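Local atomic coordinates of aspartate--tRNA(Asp/Asn) ligase (Thermus thermophilus, PDB entry 1N9W), a protein that attaches L-aspartate to both tRNA(Asp) and tRNA(Asn) with similar efficiency, first activating the amino acid with ATP to form Asp-AMP. Residues Y317-R322 / L360-A365; R232-L237 / F337-R342; R117-R122 / I253-A258; L131-R136 / L246-D251. One frame throughout, in Å; residues are numbered along the deposited sequence.

Interaction 1. Residues Y317-R322 / L360-A365; sequences YPRSVR and LESLKA
R319, on the loop that joins strands 311-315 and 336-341 of the class II synthetase catalytic domain, reaches across to S362 of helix 356-364 and A365 close behind it in the chain. The meeting rests on one guanidinium nitrogen: NH2 of R319 lies 3.2 Å from CB of S362. The same R319 NH2 stands 4.2 Å from CB of A365, three residues further on. Both carbons approach the guanidinium at an oblique angle. The arginine chain is bent at its third torsion (chi3 54°), which turns the guanidinium group against the helix. Polar pairing happens elsewhere: OG of S362 has the carbonyl oxygen of E358 as its strongest partner, with those of L359 and F324 also in range, and the three must share or compete for one proton. The serine therefore offers R319 its carbon side while its hydroxyl can also reach F324 in the 316-335 connection. In the fold this helix follows strand 344-351, the antiparallel neighbour of strand 336-341, whose end is followed by R352, predicted to bind the substrate aspartate. The loop has its own order: V321 N donates to P318 O at 2.7 Å, and NH2 of R322 sits 3.4 Å above the plane of the Y317 ring, over its centre. The carbonyl oxygen of R319 accepts a hydrogen bond from NZ of K366, just beyond A365.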
loop_
_atom_site.group_PDB
_atom_site.type_symbol
_atom_site.label_atom_id
_atom_site.label_comp_id
_atom_site.label_asym_id
_atom_site.label_seq_id
_atom_site.Cartn_x
_atom_site.Cartn_y
_atom_site.Cartn_z
ATOM N N TYR B 317 -12.481 -28.398 0.954
ATOM C CA TYR B 317 -12.788 -28.481 2.378
ATOM C C TYR B 317 -14.277 -28.763 2.567
ATOM O O TYR B 317 -15.091 -28.414 1.712
ATOM C CB TYR B 317 -12.434 -27.171 3.085
ATOM C CG TYR B 317 -10.977 -27.017 3.461
ATOM C CD1 TYR B 317 -9.984 -26.919 2.486
ATOM C CD2 TYR B 317 -10.592 -26.964 4.800
ATOM C CE1 TYR B 317 -8.643 -26.769 2.837
ATOM C CE2 TYR B 317 -9.257 -26.817 5.161
ATOM C CZ TYR B 317 -8.288 -26.722 4.177
ATOM O OH TYR B 317 -6.967 -26.584 4.528
ATOM N N PRO B 318 -14.650 -29.411 3.686
ATOM C CA PRO B 318 -16.053 -29.733 3.980
ATOM C C PRO B 318 -16.887 -28.459 4.129
ATOM O O PRO B 318 -16.461 -27.510 4.783
ATOM C CB PRO B 318 -15.960 -30.505 5.295
ATOM C CG PRO B 318 -14.635 -31.182 5.189
ATOM C CD PRO B 318 -13.754 -30.079 4.649
ATOM N N ARG B 319 -18.070 -28.438 3.530
ATOM C CA ARG B 319 -18.921 -27.264 3.622
ATOM C C ARG B 319 -19.088 -26.775 5.055
ATOM O O ARG B 319 -19.217 -25.574 5.301
ATOM C CB ARG B 319 -20.302 -27.543 3.034
ATOM C CG ARG B 319 -20.341 -27.657 1.527
ATOM C CD ARG B 319 -21.779 -27.575 1.057
ATOM N NE ARG B 319 -22.423 -26.364 1.565
ATOM C CZ ARG B 319 -23.725 -26.103 1.462
ATOM N NH1 ARG B 319 -24.532 -26.970 0.869
ATOM N NH2 ARG B 319 -24.217 -24.973 1.950
ATOM N N SER B 320 -19.082 -27.705 6.004
ATOM C CA SER B 320 -19.248 -27.358 7.417
ATOM C C SER B 320 -18.079 -26.557 7.987
ATOM O O SER B 320 -18.218 -25.894 9.015
ATOM C CB SER B 320 -19.444 -28.631 8.248
ATOM O OG SER B 320 -18.340 -29.507 8.116
ATOM N N VAL B 321 -16.934 -26.613 7.309
ATOM C CA VAL B 321 -15.738 -25.903 7.752
ATOM C C VAL B 321 -15.628 -24.490 7.172
ATOM O O VAL B 321 -15.153 -23.574 7.840
ATOM C CB VAL B 321 -14.462 -26.684 7.369
ATOM C CG1 VAL B 321 -13.231 -25.965 7.894
ATOM C CG2 VAL B 321 -14.533 -28.095 7.922
ATOM N N ARG B 322 -16.068 -24.324 5.927
ATOM C CA ARG B 322 -16.011 -23.029 5.255
ATOM C C ARG B 322 -17.305 -22.231 5.407
ATOM O O ARG B 322 -18.383 -22.803 5.573
ATOM C CB ARG B 322 -15.715 -23.225 3.768
ATOM C CG ARG B 322 -14.394 -23.911 3.475
ATOM C CD ARG B 322 -13.244 -23.247 4.213
ATOM N NE ARG B 322 -11.994 -23.397 3.479
ATOM C CZ ARG B 322 -10.787 -23.281 4.019
ATOM N NH1 ARG B 322 -10.654 -23.020 5.313
ATOM N NH2 ARG B 322 -9.711 -23.429 3.259
ATOM N N LEU B 360 -29.187 -17.890 -0.539
ATOM C CA LEU B 360 -30.297 -18.108 0.379
ATOM C C LEU B 360 -30.332 -19.538 0.901
ATOM O O LEU B 360 -30.458 -19.766 2.104
ATOM C CB LEU B 360 -31.629 -17.800 -0.305
ATOM C CG LEU B 360 -32.007 -16.329 -0.463
ATOM C CD1 LEU B 360 -33.380 -16.221 -1.112
ATOM C CD2 LEU B 360 -32.016 -15.654 0.903
ATOM N N GLU B 361 -30.203 -20.498 -0.005
ATOM C CA GLU B 361 -30.249 -21.897 0.372
ATOM C C GLU B 361 -29.152 -22.283 1.368
ATOM O O GLU B 361 -29.448 -22.735 2.477
ATOM C CB GLU B 361 -30.169 -22.773 -0.879
ATOM C CG GLU B 361 -30.699 -24.190 -0.682
ATOM C CD GLU B 361 -32.166 -24.219 -0.263
ATOM O OE1 GLU B 361 -33.025 -23.733 -1.039
ATOM O OE2 GLU B 361 -32.457 -24.721 0.851
ATOM N N SER B 362 -27.889 -22.099 0.989
ATOM C CA SER B 362 -26.768 -22.451 1.866
ATOM C C SER B 362 -26.803 -21.775 3.236
ATOM O O SER B 362 -26.303 -22.329 4.217
ATOM C CB SER B 362 -25.437 -22.141 1.175
ATOM O OG SER B 362 -25.392 -20.801 0.742
ATOM N N LEU B 363 -27.373 -20.577 3.310
ATOM C CA LEU B 363 -27.455 -19.877 4.587
ATOM C C LEU B 363 -28.317 -20.694 5.549
ATOM O O LEU B 363 -27.972 -20.866 6.725
ATOM C CB LEU B 363 -28.067 -18.491 4.401
ATOM C CG LEU B 363 -27.101 -17.314 4.604
ATOM C CD1 LEU B 363 -27.820 -16.005 4.296
ATOM C CD2 LEU B 363 -26.579 -17.314 6.035
ATOM N N LYS B 364 -29.436 -21.196 5.034
ATOM C CA LYS B 364 -30.362 -22.007 5.810
ATOM C C LYS B 364 -29.665 -23.297 6.229
ATOM O O LYS B 364 -29.763 -23.722 7.382
ATOM C CB LYS B 364 -31.595 -22.340 4.961
ATOM C CG LYS B 364 -32.378 -21.116 4.499
ATOM C CD LYS B 364 -33.286 -21.423 3.304
ATOM C CE LYS B 364 -34.257 -20.278 3.046
ATOM N NZ LYS B 364 -33.559 -18.955 3.156
ATOM N N ALA B 365 -28.957 -23.917 5.288
ATOM C CA ALA B 365 -28.242 -25.150 5.576
ATOM C C ALA B 365 -27.199 -24.930 6.675
ATOM O O ALA B 365 -26.581 -25.885 7.158
ATOM C CB ALA B 365 -27.573 -25.684 4.311
#

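Interaction 2. Residues R232-L237 / F337-R342; sequences RLEEAL and FDLLFR
E234 projects from helix 227-248 toward strand 336-341, and its carboxylate meets F337 and L339, two residues on the same side of that strand. Oxygen OE1 of E234 comes to the rim of the F337 ring, 3.7 Å from CE1 and near the ring plane, with the carboxylate and ring planes turned 58° apart. The other oxygen, OE2 of E234, lies 3.4 Å from the methyl CD2 of L339. An extended glutamate chain, with CG anti to the backbone N (chi1 170°), spans the gap between helix and sheet. One shell out, OE2 is hydrogen-bonded to OG1 of T347 on the adjacent strand 344-351, while F390 and I392 of strand 387-393 pack against the glutamate. The ring of F337 in turn meets that of F313 at about a right angle; F313, on the neighbouring strand 311-315, probably helps to hold the ring in place. All three touching residues are buried, and OE1 has no polar partner anywhere in the model. Its company is the aromatic rim, where the C-H groups carry a slight positive charge and probably give mild compensation; with so little polar support, the carboxylate's affinity for a proton is probably raised.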
loop_
_atom_site.group_PDB
_atom_site.type_symbol
_atom_site.label_atom_id
_atom_site.label_comp_id
_atom_site.label_asym_id
_atom_site.label_seq_id
_atom_site.Cartn_x
_atom_site.Cartn_y
_atom_site.Cartn_z
ATOM N N ARG B 232 -3.641 -20.827 -9.477
ATOM C CA ARG B 232 -2.642 -20.533 -10.496
ATOM C C ARG B 232 -2.196 -19.069 -10.385
ATOM O O ARG B 232 -1.026 -18.754 -10.599
ATOM C CB ARG B 232 -3.208 -20.816 -11.892
ATOM C CG ARG B 232 -3.150 -22.293 -12.289
ATOM C CD ARG B 232 -4.404 -22.722 -13.036
ATOM N NE ARG B 232 -4.754 -21.783 -14.100
ATOM C CZ ARG B 232 -5.940 -21.749 -14.699
ATOM N NH1 ARG B 232 -6.889 -22.608 -14.337
ATOM N NH2 ARG B 232 -6.179 -20.854 -15.651
ATOM N N LEU B 233 -3.127 -18.184 -10.041
ATOM C CA LEU B 233 -2.811 -16.773 -9.892
ATOM C C LEU B 233 -1.862 -16.563 -8.711
ATOM O O LEU B 233 -0.836 -15.903 -8.839
ATOM C CB LEU B 233 -4.080 -15.952 -9.660
ATOM C CG LEU B 233 -3.843 -14.499 -9.182
ATOM C CD1 LEU B 233 -3.302 -13.671 -10.329
ATOM C CD2 LEU B 233 -5.145 -13.896 -8.666
ATOM N N GLU B 234 -2.217 -17.132 -7.564
ATOM C CA GLU B 234 -1.395 -16.994 -6.375
ATOM C C GLU B 234 0.030 -17.495 -6.568
ATOM O O GLU B 234 0.978 -16.931 -6.006
ATOM C CB GLU B 234 -2.042 -17.695 -5.186
ATOM C CG GLU B 234 -1.119 -17.782 -3.997
ATOM C CD GLU B 234 -1.848 -18.017 -2.685
ATOM O OE1 GLU B 234 -2.894 -18.701 -2.689
ATOM O OE2 GLU B 234 -1.350 -17.521 -1.653
ATOM N N GLU B 235 0.187 -18.552 -7.358
ATOM C CA GLU B 235 1.507 -19.126 -7.633
ATOM C C GLU B 235 2.382 -18.123 -8.359
ATOM O O GLU B 235 3.540 -17.915 -7.999
ATOM C CB GLU B 235 1.377 -20.393 -8.493
ATOM C CG GLU B 235 1.160 -21.672 -7.692
ATOM C CD GLU B 235 1.022 -22.916 -8.587
ATOM O OE1 GLU B 235 1.832 -23.083 -9.526
ATOM O OE2 GLU B 235 0.116 -23.726 -8.333
ATOM N N ALA B 236 1.821 -17.510 -9.394
ATOM C CA ALA B 236 2.553 -16.526 -10.182
ATOM C C ALA B 236 2.811 -15.290 -9.316
ATOM O O ALA B 236 3.892 -14.706 -9.371
ATOM C CB ALA B 236 1.746 -16.155 -11.429
ATOM N N LEU B 237 1.811 -14.915 -8.519
ATOM C CA LEU B 237 1.905 -13.774 -7.618
ATOM C C LEU B 237 3.080 -13.970 -6.658
ATOM O O LEU B 237 3.928 -13.091 -6.515
ATOM C CB LEU B 237 0.605 -13.628 -6.819
ATOM C CG LEU B 237 0.541 -12.590 -5.689
ATOM C CD1 LEU B 237 0.659 -11.190 -6.263
ATOM C CD2 LEU B 237 -0.777 -12.750 -4.932
ATOM N N PHE B 337 -9.593 -23.449 -0.740
ATOM C CA PHE B 337 -8.233 -23.964 -0.610
ATOM C C PHE B 337 -7.418 -23.159 0.406
ATOM O O PHE B 337 -7.715 -21.996 0.678
ATOM C CB PHE B 337 -7.525 -23.951 -1.977
ATOM C CG PHE B 337 -7.309 -22.569 -2.550
ATOM C CD1 PHE B 337 -6.278 -21.756 -2.084
ATOM C CD2 PHE B 337 -8.156 -22.072 -3.535
ATOM C CE1 PHE B 337 -6.093 -20.468 -2.590
ATOM C CE2 PHE B 337 -7.980 -20.784 -4.048
ATOM C CZ PHE B 337 -6.948 -19.983 -3.571
ATOM N N ASP B 338 -6.396 -23.799 0.964
ATOM C CA ASP B 338 -5.506 -23.183 1.934
ATOM C C ASP B 338 -4.099 -23.457 1.466
ATOM O O ASP B 338 -3.811 -24.553 0.993
ATOM C CB ASP B 338 -5.705 -23.804 3.316
ATOM C CG ASP B 338 -6.723 -23.066 4.145
ATOM O OD1 ASP B 338 -7.545 -22.330 3.563
ATOM O OD2 ASP B 338 -6.706 -23.224 5.387
ATOM N N LEU B 339 -3.221 -22.465 1.581
ATOM C CA LEU B 339 -1.838 -22.665 1.161
ATOM C C LEU B 339 -0.966 -22.864 2.391
ATOM O O LEU B 339 -1.000 -22.061 3.323
ATOM C CB LEU B 339 -1.332 -21.467 0.356
ATOM C CG LEU B 339 0.162 -21.485 0.019
ATOM C CD1 LEU B 339 0.502 -22.740 -0.778
ATOM C CD2 LEU B 339 0.527 -20.235 -0.763
ATOM N N LEU B 340 -0.203 -23.947 2.401
ATOM C CA LEU B 340 0.691 -24.224 3.509
ATOM C C LEU B 340 2.107 -23.938 3.073
ATOM O O LEU B 340 2.581 -24.480 2.075
ATOM C CB LEU B 340 0.589 -25.686 3.943
ATOM C CG LEU B 340 -0.733 -26.113 4.571
ATOM C CD1 LEU B 340 -0.629 -27.574 4.989
ATOM C CD2 LEU B 340 -1.041 -25.230 5.771
ATOM N N PHE B 341 2.779 -23.068 3.814
ATOM C CA PHE B 341 4.151 -22.717 3.499
ATOM C C PHE B 341 5.036 -23.176 4.641
ATOM O O PHE B 341 4.951 -22.660 5.753
ATOM C CB PHE B 341 4.276 -21.206 3.297
ATOM C CG PHE B 341 5.678 -20.741 3.029
ATOM C CD1 PHE B 341 6.459 -21.352 2.049
ATOM C CD2 PHE B 341 6.212 -19.673 3.741
ATOM C CE1 PHE B 341 7.745 -20.898 1.780
ATOM C CE2 PHE B 341 7.494 -19.215 3.478
ATOM C CZ PHE B 341 8.267 -19.829 2.498
ATOM N N ARG B 342 5.880 -24.161 4.362
ATOM C CA ARG B 342 6.777 -24.701 5.378
ATOM C C ARG B 342 6.039 -25.057 6.670
ATOM O O ARG B 342 6.555 -24.843 7.765
ATOM C CB ARG B 342 7.910 -23.702 5.661
ATOM C CG ARG B 342 8.974 -23.686 4.574
ATOM C CD ARG B 342 10.063 -22.639 4.786
ATOM N NE ARG B 342 11.104 -22.796 3.766
ATOM C CZ ARG B 342 12.097 -21.939 3.548
ATOM N NH1 ARG B 342 12.208 -20.830 4.278
ATOM N NH2 ARG B 342 12.981 -22.192 2.589
#

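Interaction 3. Residues R117-R122 / I253-A258; sequences RGEKAR and IRLLGA
L255 and K120 bury the largest areas here, with L256 next, and together they seat the end of helix 250-255 against the first turn of helix 119-141. The methyl CD2 of L255 does much of the touching: it lies 3.7 Å from CB of E119 and 3.6 Å from the carbonyl oxygen of the same residue. K120 contributes carbon rather than charge, since its CG meets CG of L255 at 4.0 Å. The lysine chain is extended throughout and crosses the leucine at a slant, carrying NZ past it; the residue is exposed. L256 completes the grip from the neighbouring position. Its CG lies anti to the carbonyl carbon (chi1 -60°), which brings CD2 back toward the first helix, 3.6 Å from the carbonyl oxygen of K120. The same leucine also packs on A123 and P124 of helix 119-141 and on L402 of helix 394-402. The contact joins the start of one helix, with G118 at its N-cap, to the end of another, which G257, with positive phi (56°), closes in a Schellman motif. Nearby R117 and R122 hydrogen-bond to Y382 and V189 of the second subunit through those residues' carbonyl oxygens. A long helix that begins at the dimer interface and leads into a short strand, here 145-146, is what motif 1 of class II aminoacyl-tRNA synthetases looks like.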
loop_
_atom_site.group_PDB
_atom_site.type_symbol
_atom_site.label_atom_id
_atom_site.label_comp_id
_atom_site.label_asym_id
_atom_site.label_seq_id
_atom_site.Cartn_x
_atom_site.Cartn_y
_atom_site.Cartn_z
ATOM N N ARG B 117 16.510 -0.805 15.495
ATOM C CA ARG B 117 17.487 -0.190 14.612
ATOM C C ARG B 117 18.547 -1.207 14.173
ATOM O O ARG B 117 19.201 -1.017 13.156
ATOM C CB ARG B 117 18.148 1.010 15.303
ATOM C CG ARG B 117 17.210 2.165 15.603
ATOM C CD ARG B 117 18.000 3.284 16.244
ATOM N NE ARG B 117 17.210 4.433 16.659
ATOM C CZ ARG B 117 17.737 5.511 17.237
ATOM N NH1 ARG B 117 19.044 5.565 17.456
ATOM N NH2 ARG B 117 16.971 6.542 17.592
ATOM N N GLY B 118 18.698 -2.295 14.930
ATOM C CA GLY B 118 19.680 -3.308 14.567
ATOM C C GLY B 118 19.461 -3.828 13.155
ATOM O O GLY B 118 18.322 -3.866 12.683
ATOM N N GLU B 119 20.542 -4.221 12.483
ATOM C CA GLU B 119 20.464 -4.735 11.111
ATOM C C GLU B 119 19.569 -5.965 10.977
ATOM O O GLU B 119 18.739 -6.044 10.073
ATOM C CB GLU B 119 21.855 -5.111 10.578
ATOM C CG GLU B 119 22.817 -3.957 10.383
ATOM C CD GLU B 119 23.995 -4.332 9.478
ATOM O OE1 GLU B 119 23.822 -4.346 8.240
ATOM O OE2 GLU B 119 25.083 -4.620 10.010
ATOM N N LYS B 120 19.761 -6.930 11.868
ATOM C CA LYS B 120 18.979 -8.147 11.818
ATOM C C LYS B 120 17.559 -7.931 12.298
ATOM O O LYS B 120 16.636 -8.592 11.838
ATOM C CB LYS B 120 19.644 -9.240 12.650
ATOM C CG LYS B 120 20.942 -9.759 12.054
ATOM C CD LYS B 120 21.490 -10.899 12.894
ATOM C CE LYS B 120 22.808 -11.423 12.346
ATOM N NZ LYS B 120 23.325 -12.522 13.207
ATOM N N ALA B 121 17.375 -7.004 13.225
ATOM C CA ALA B 121 16.043 -6.731 13.742
ATOM C C ALA B 121 15.160 -6.011 12.719
ATOM O O ALA B 121 13.956 -6.265 12.644
ATOM C CB ALA B 121 16.142 -5.904 15.025
ATOM N N ARG B 122 15.766 -5.131 11.927
ATOM C CA ARG B 122 15.041 -4.343 10.917
ATOM C C ARG B 122 14.873 -5.085 9.580
ATOM O O ARG B 122 13.934 -4.821 8.830
ATOM C CB ARG B 122 15.814 -3.038 10.641
ATOM C CG ARG B 122 16.719 -3.136 9.400
ATOM C CD ARG B 122 18.165 -2.645 9.574
ATOM N NE ARG B 122 18.297 -1.206 9.655
ATOM C CZ ARG B 122 19.374 -0.521 9.260
ATOM N NH1 ARG B 122 20.429 -1.136 8.741
ATOM N NH2 ARG B 122 19.396 0.800 9.393
ATOM N N ILE B 253 18.194 -10.572 3.081
ATOM C CA ILE B 253 17.990 -12.011 3.028
ATOM C C ILE B 253 19.266 -12.754 3.419
ATOM O O ILE B 253 19.233 -13.658 4.258
ATOM C CB ILE B 253 17.524 -12.424 1.630
ATOM C CG1 ILE B 253 16.096 -11.906 1.420
ATOM C CG2 ILE B 253 17.608 -13.938 1.471
ATOM C CD1 ILE B 253 15.623 -11.940 -0.014
ATOM N N ARG B 254 20.388 -12.360 2.824
ATOM C CA ARG B 254 21.664 -12.993 3.131
ATOM C C ARG B 254 22.094 -12.753 4.576
ATOM O O ARG B 254 22.616 -13.652 5.235
ATOM C CB ARG B 254 22.745 -12.490 2.176
ATOM C CG ARG B 254 22.641 -13.070 0.777
ATOM C CD ARG B 254 23.846 -12.676 -0.057
ATOM N NE ARG B 254 23.810 -11.266 -0.459
ATOM C CZ ARG B 254 23.005 -10.784 -1.400
ATOM N NH1 ARG B 254 22.169 -11.599 -2.036
ATOM N NH2 ARG B 254 23.041 -9.497 -1.715
ATOM N N LEU B 255 21.871 -11.541 5.073
ATOM C CA LEU B 255 22.249 -11.208 6.443
ATOM C C LEU B 255 21.560 -12.134 7.448
ATOM O O LEU B 255 22.183 -12.608 8.398
ATOM C CB LEU B 255 21.879 -9.753 6.733
ATOM C CG LEU B 255 21.943 -9.296 8.191
ATOM C CD1 LEU B 255 23.397 -9.152 8.629
ATOM C CD2 LEU B 255 21.199 -7.981 8.328
ATOM N N LEU B 256 20.272 -12.391 7.239
ATOM C CA LEU B 256 19.529 -13.267 8.142
ATOM C C LEU B 256 19.869 -14.725 7.840
ATOM O O LEU B 256 19.423 -15.636 8.533
ATOM C CB LEU B 256 18.022 -13.021 7.992
ATOM C CG LEU B 256 17.533 -11.598 8.292
ATOM C CD1 LEU B 256 16.094 -11.426 7.850
ATOM C CD2 LEU B 256 17.678 -11.309 9.771
ATOM N N GLY B 257 20.669 -14.930 6.798
ATOM C CA GLY B 257 21.064 -16.275 6.419
ATOM C C GLY B 257 19.904 -17.218 6.144
ATOM O O GLY B 257 20.067 -18.431 6.203
ATOM N N ALA B 258 18.735 -16.670 5.839
ATOM C CA ALA B 258 17.570 -17.502 5.564
ATOM C C ALA B 258 17.787 -18.358 4.318
ATOM O O ALA B 258 18.321 -17.874 3.319
ATOM C CB ALA B 258 16.337 -16.617 5.375
#

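Interaction 4. Residues L131-R136 / L246-D251; sequences LVRGFR and LNTAGD
The guanidinium group of R133 has T248 at its edge: OG1 of the threonine lies in the guanidinium plane, 3.0 Å from NH1. A second flat group in the same helix, that of R136, has CG1 of V132 on one face, 3.3 Å above the plane and offset toward the rim. Around R133 the threonine presents carbon as well as oxygen, with CB of T248 3.5 Å from the same NH1 and its CG2 at 3.8 Å. The arginine leaves helix 119-141 with CG anti to the backbone N and then bends at the third torsion (chi3 -55°), which swings the guanidinium toward the end of helix 227-248. Stronger partners lie outside this pair. NE of R133 forms a salt bridge with D140 of the second subunit, and NH1 also makes a long, weak ion pair with E244; OG1 of T248 is hydrogen-bonded to the carbonyl oxygen of E244, one turn back in its own helix. T248 is the last residue of that helix, and A249 separates it from helix 250-255, which it N-caps. R136 pairs with E146 of its own chain through NE and with E146 of the second subunit through NH2. Through R133 and R136, which meet D140 and E146 of the partner chain, helix 119-141 takes its place in the interface of the homodimer.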
loop_
_atom_site.group_PDB
_atom_site.type_symbol
_atom_site.label_atom_id
_atom_site.label_comp_id
_atom_site.label_asym_id
_atom_site.label_seq_id
_atom_site.Cartn_x
_atom_site.Cartn_y
_atom_site.Cartn_z
ATOM N N LEU B 131 8.302 -7.725 -0.480
ATOM C CA LEU B 131 7.247 -8.690 -0.855
ATOM C C LEU B 131 5.935 -7.999 -1.236
ATOM O O LEU B 131 5.275 -8.386 -2.200
ATOM C CB LEU B 131 6.971 -9.657 0.301
ATOM C CG LEU B 131 8.124 -10.579 0.721
ATOM C CD1 LEU B 131 7.820 -11.192 2.072
ATOM C CD2 LEU B 131 8.346 -11.658 -0.339
ATOM N N VAL B 132 5.553 -6.986 -0.469
ATOM C CA VAL B 132 4.318 -6.268 -0.745
ATOM C C VAL B 132 4.428 -5.473 -2.051
ATOM O O VAL B 132 3.451 -5.359 -2.804
ATOM C CB VAL B 132 3.974 -5.332 0.437
ATOM C CG1 VAL B 132 2.767 -4.476 0.107
ATOM C CG2 VAL B 132 3.706 -6.167 1.684
ATOM N N ARG B 133 5.612 -4.925 -2.323
ATOM C CA ARG B 133 5.826 -4.167 -3.553
ATOM C C ARG B 133 5.628 -5.124 -4.738
ATOM O O ARG B 133 4.974 -4.778 -5.727
ATOM C CB ARG B 133 7.248 -3.570 -3.579
ATOM C CG ARG B 133 7.590 -2.723 -4.818
ATOM C CD ARG B 133 9.084 -2.356 -4.821
ATOM N NE ARG B 133 9.440 -1.684 -3.579
ATOM C CZ ARG B 133 10.505 -1.964 -2.836
ATOM N NH1 ARG B 133 11.358 -2.913 -3.204
ATOM N NH2 ARG B 133 10.697 -1.309 -1.696
ATOM N N GLY B 134 6.178 -6.332 -4.617
ATOM C CA GLY B 134 6.040 -7.331 -5.670
ATOM C C GLY B 134 4.589 -7.718 -5.845
ATOM O O GLY B 134 4.114 -7.941 -6.960
ATOM N N PHE B 135 3.888 -7.792 -4.722
ATOM C CA PHE B 135 2.474 -8.144 -4.687
ATOM C C PHE B 135 1.672 -7.179 -5.553
ATOM O O PHE B 135 0.940 -7.598 -6.449
ATOM C CB PHE B 135 1.991 -8.070 -3.240
ATOM C CG PHE B 135 0.536 -8.371 -3.057
ATOM C CD1 PHE B 135 0.077 -9.687 -3.062
ATOM C CD2 PHE B 135 -0.380 -7.338 -2.863
ATOM C CE1 PHE B 135 -1.270 -9.968 -2.869
ATOM C CE2 PHE B 135 -1.729 -7.608 -2.671
ATOM C CZ PHE B 135 -2.181 -8.925 -2.673
ATOM N N ARG B 136 1.822 -5.881 -5.282
ATOM C CA ARG B 136 1.105 -4.848 -6.025
ATOM C C ARG B 136 1.519 -4.739 -7.500
ATOM O O ARG B 136 0.680 -4.467 -8.362
ATOM C CB ARG B 136 1.285 -3.481 -5.349
ATOM C CG ARG B 136 0.815 -3.405 -3.898
ATOM C CD ARG B 136 0.386 -1.971 -3.550
ATOM N NE ARG B 136 0.178 -1.739 -2.114
ATOM C CZ ARG B 136 1.152 -1.500 -1.242
ATOM N NH1 ARG B 136 2.416 -1.455 -1.653
ATOM N NH2 ARG B 136 0.864 -1.307 0.044
ATOM N N LEU B 246 14.273 -10.777 -3.507
ATOM C CA LEU B 246 15.604 -11.234 -3.879
ATOM C C LEU B 246 16.383 -10.115 -4.587
ATOM O O LEU B 246 17.571 -9.942 -4.340
ATOM C CB LEU B 246 15.484 -12.465 -4.784
ATOM C CG LEU B 246 16.416 -13.642 -4.524
ATOM C CD1 LEU B 246 16.297 -14.134 -3.083
ATOM C CD2 LEU B 246 16.049 -14.751 -5.486
ATOM N N ASN B 247 15.710 -9.349 -5.443
ATOM C CA ASN B 247 16.381 -8.276 -6.168
ATOM C C ASN B 247 16.551 -6.965 -5.407
ATOM O O ASN B 247 17.561 -6.287 -5.573
ATOM C CB ASN B 247 15.666 -7.994 -7.491
ATOM C CG ASN B 247 15.712 -9.180 -8.445
ATOM O OD1 ASN B 247 16.617 -10.014 -8.377
ATOM N ND2 ASN B 247 14.742 -9.250 -9.349
ATOM N N THR B 248 15.580 -6.601 -4.577
ATOM C CA THR B 248 15.683 -5.345 -3.850
ATOM C C THR B 248 16.042 -5.472 -2.368
ATOM O O THR B 248 16.363 -4.474 -1.726
ATOM C CB THR B 248 14.392 -4.498 -4.016
ATOM O OG1 THR B 248 13.276 -5.188 -3.441
ATOM C CG2 THR B 248 14.117 -4.250 -5.509
ATOM N N ALA B 249 16.003 -6.683 -1.823
ATOM C CA ALA B 249 16.351 -6.889 -0.413
ATOM C C ALA B 249 17.313 -8.064 -0.240
ATOM O O ALA B 249 17.262 -8.794 0.758
ATOM C CB ALA B 249 15.087 -7.116 0.419
ATOM N N GLY B 250 18.193 -8.235 -1.225
ATOM C CA GLY B 250 19.161 -9.313 -1.192
ATOM C C GLY B 250 20.013 -9.327 0.060
ATOM O O GLY B 250 20.133 -10.357 0.721
ATOM N N ASP B 251 20.606 -8.187 0.394
ATOM C CA ASP B 251 21.461 -8.098 1.573
ATOM C C ASP B 251 20.753 -8.516 2.848
ATOM O O ASP B 251 21.339 -9.183 3.701
ATOM C CB ASP B 251 22.006 -6.680 1.734
ATOM C CG ASP B 251 22.905 -6.281 0.593
ATOM O OD1 ASP B 251 23.544 -7.183 0.001
ATOM O OD2 ASP B 251 22.996 -5.069 0.286
#

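After the N-terminal OB-fold domain, the chain enters helix 119-141, whose start and middle supply the first segments of interactions 3 and 4. Helix 227-248 then gives a segment to interaction 2 before its end closes interaction 4; helix 250-255 closes interaction 3, so the loop of 4 lies within that of 3. Interaction 2 opens inside both and closes beyond them at strand 336-341, crossing each. Interaction 1 opens before that closure and ends on helix 356-364, crossing interaction 2 in turn. Neighbours are coupled: I253 packs on L246, L237 on F135, and Y317 on D338. Together the dimer-interface helix, the helical layer and the catalytic sheet are tied in sequence.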